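Local coordinates for protein hemoglobin subunit alpha (Isurus oxyrinchus, PDB 3MKB) that probably carries oxygen in shark blood, binding it reversibly at the haem iron as the alpha subunit of a four-chain haemoglobin, at residues A[91-94]-A[95-99]. Sequence-based numbering, arbitrary orientation.
Sequences LLVD and PSNFP. With HEM (protoporphyrin IX containing Fe), chain E.
The FG corner of the globin fold, where the chain leaves the F helix, passes the haem and turns into the G helix, brings Asp94 against Ser96 and Val93 against Phe98. Asp94 caps the incoming helix: with CG anti to the backbone N (chi1 -175°), the carboxylate lies beside its own carbonyl carbon, toward the chain that follows, and OD1 accepts from Ser96 N at 3.0 Å, met nearly along the C-O axis. A water bridges the two side chains, donating to OD1 at 2.9 Å and accepting from Ser96 OG, 2.6 Å from its oxygen. Asp94 also opens a type I beta turn to Asn97; Pro95, lacking an N-H and with phi fixed by its ring, suits the second position. Beta-branched Val93 sets both methyls against the haem: CG1 lies 3.5 Å from the vinyl carbon HEM CAC and CG2 3.6 Å from the meso carbon HEM CHD. CG1 also meets Phe98 CZ at 4.0 Å, while HEM CHC lies at the edge of the Phe98 ring, 3.7 Å from CE1. Asp94 OD2 hydrogen-bonds Trp37 NE1 and Ser92 OG of the beta subunit, so an alanine here would probably leave Ser96 N uncapped and that pair without their carboxylate partner. The corner thus joins helix 81-91 to helix 97-112, with Val93 O hydrogen-bonded to Tyr139 OH and Phe98 packed on helix 118-135.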
# COMPACT_ATOMS: atom_id res chain seq x y z
N LEU A 91 -13.92 0.40 -16.59
CA LEU A 91 -14.40 0.07 -15.21
C LEU A 91 -13.85 1.01 -14.15
O LEU A 91 -14.52 1.23 -13.12
CB LEU A 91 -14.06 -1.38 -14.82
CG LEU A 91 -14.57 -2.47 -15.77
CD1 LEU A 91 -13.75 -3.77 -15.61
CD2 LEU A 91 -16.09 -2.67 -15.53
N LEU A 92 -12.65 1.55 -14.42
CA LEU A 92 -11.92 2.52 -13.56
C LEU A 92 -11.69 1.99 -12.17
O LEU A 92 -11.97 2.64 -11.16
CB LEU A 92 -12.57 3.92 -13.54
CG LEU A 92 -12.76 4.53 -14.96
CD1 LEU A 92 -13.76 5.68 -14.94
CD2 LEU A 92 -11.45 4.93 -15.60
N VAL A 93 -11.19 0.78 -12.11
CA VAL A 93 -10.98 0.15 -10.79
C VAL A 93 -9.73 0.77 -10.19
O VAL A 93 -8.68 0.89 -10.86
CB VAL A 93 -10.78 -1.40 -10.96
CG1 VAL A 93 -10.12 -1.99 -9.73
CG2 VAL A 93 -12.09 -2.11 -11.45
N ASP A 94 -9.79 1.19 -8.92
CA ASP A 94 -8.58 1.73 -8.31
C ASP A 94 -7.48 0.63 -8.25
O ASP A 94 -7.73 -0.49 -7.78
CB ASP A 94 -8.91 2.35 -6.94
CG ASP A 94 -7.73 3.04 -6.29
OD1 ASP A 94 -6.67 2.39 -6.11
OD2 ASP A 94 -7.87 4.22 -5.92
N PRO A 95 -6.29 0.92 -8.81
CA PRO A 95 -5.21 -0.02 -8.94
C PRO A 95 -4.74 -0.66 -7.63
O PRO A 95 -4.20 -1.77 -7.67
CB PRO A 95 -4.06 0.80 -9.59
CG PRO A 95 -4.70 2.04 -10.19
CD PRO A 95 -5.98 2.25 -9.39
N SER A 96 -4.89 0.03 -6.49
CA SER A 96 -4.61 -0.60 -5.21
C SER A 96 -5.32 -1.94 -5.02
O SER A 96 -4.92 -2.79 -4.18
CB SER A 96 -4.90 0.37 -4.05
OG SER A 96 -4.00 1.48 -4.09
N ASN A 97 -6.37 -2.19 -5.80
CA ASN A 97 -7.16 -3.40 -5.56
C ASN A 97 -6.47 -4.62 -6.15
O ASN A 97 -6.64 -5.73 -5.66
CB ASN A 97 -8.55 -3.31 -6.19
CG ASN A 97 -9.45 -2.24 -5.54
OD1 ASN A 97 -9.57 -1.08 -6.00
ND2 ASN A 97 -10.06 -2.65 -4.40
N PHE A 98 -5.66 -4.44 -7.21
CA PHE A 98 -5.03 -5.63 -7.85
C PHE A 98 -4.14 -6.41 -6.88
O PHE A 98 -4.33 -7.56 -6.71
CB PHE A 98 -4.28 -5.19 -9.14
CG PHE A 98 -5.25 -4.67 -10.19
CD1 PHE A 98 -6.28 -5.51 -10.65
CD2 PHE A 98 -5.21 -3.31 -10.61
CE1 PHE A 98 -7.28 -5.05 -11.63
CE2 PHE A 98 -6.21 -2.81 -11.51
CZ PHE A 98 -7.24 -3.66 -12.03
N PRO A 99 -3.16 -5.78 -6.22
CA PRO A 99 -2.44 -6.67 -5.27
C PRO A 99 -3.24 -7.22 -4.11
O PRO A 99 -2.89 -8.30 -3.61
CB PRO A 99 -1.27 -5.82 -4.81
CG PRO A 99 -1.51 -4.43 -5.33
CD PRO A 99 -2.56 -4.43 -6.31
CHA HEM E . -14.92 -7.69 -15.52
CHB HEM E . -10.65 -9.92 -15.49
CHC HEM E . -9.50 -7.92 -11.18
CHD HEM E . -13.56 -5.35 -11.38
C1A HEM E . -13.85 -8.46 -15.93
C2A HEM E . -13.75 -9.22 -17.15
C3A HEM E . -12.54 -9.84 -17.18
C4A HEM E . -11.88 -9.50 -15.92
CMA HEM E . -11.93 -10.76 -18.29
CAA HEM E . -14.83 -9.13 -18.23
CBA HEM E . -14.20 -7.95 -19.05
CGA HEM E . -14.80 -7.82 -20.42
O1A HEM E . -15.98 -8.27 -20.57
O2A HEM E . -14.13 -7.27 -21.34
C1B HEM E . -9.97 -9.55 -14.34
C2B HEM E . -8.62 -9.94 -14.00
C3B HEM E . -8.32 -9.41 -12.80
C4B HEM E . -9.45 -8.64 -12.35
CMB HEM E . -7.66 -10.84 -14.83
CAB HEM E . -6.98 -9.52 -12.03
CBB HEM E . -6.05 -10.48 -12.16
C1C HEM E . -10.49 -7.03 -10.80
C2C HEM E . -10.55 -6.25 -9.57
C3C HEM E . -11.70 -5.54 -9.59
C4C HEM E . -12.39 -5.85 -10.85
CMC HEM E . -9.44 -6.36 -8.47
CAC HEM E . -12.16 -4.58 -8.46
CBC HEM E . -11.85 -4.83 -7.16
C1D HEM E . -14.29 -5.82 -12.48
C2D HEM E . -15.66 -5.45 -12.70
C3D HEM E . -16.16 -6.18 -13.91
C4D HEM E . -14.97 -6.89 -14.38
CMD HEM E . -16.55 -4.53 -11.81
CAD HEM E . -17.62 -6.06 -14.49
CBD HEM E . -18.58 -7.23 -14.12
CGD HEM E . -19.16 -7.27 -12.68
O1D HEM E . -19.69 -6.23 -12.14
O2D HEM E . -19.12 -8.35 -12.03
NA HEM E . -12.72 -8.67 -15.22
NB HEM E . -10.46 -8.73 -13.29
NC HEM E . -11.61 -6.73 -11.52
ND HEM E . -13.89 -6.69 -13.50
FE HEM E . -12.15 -7.73 -13.39
O HOH W 1 -5.32 3.74 -3.98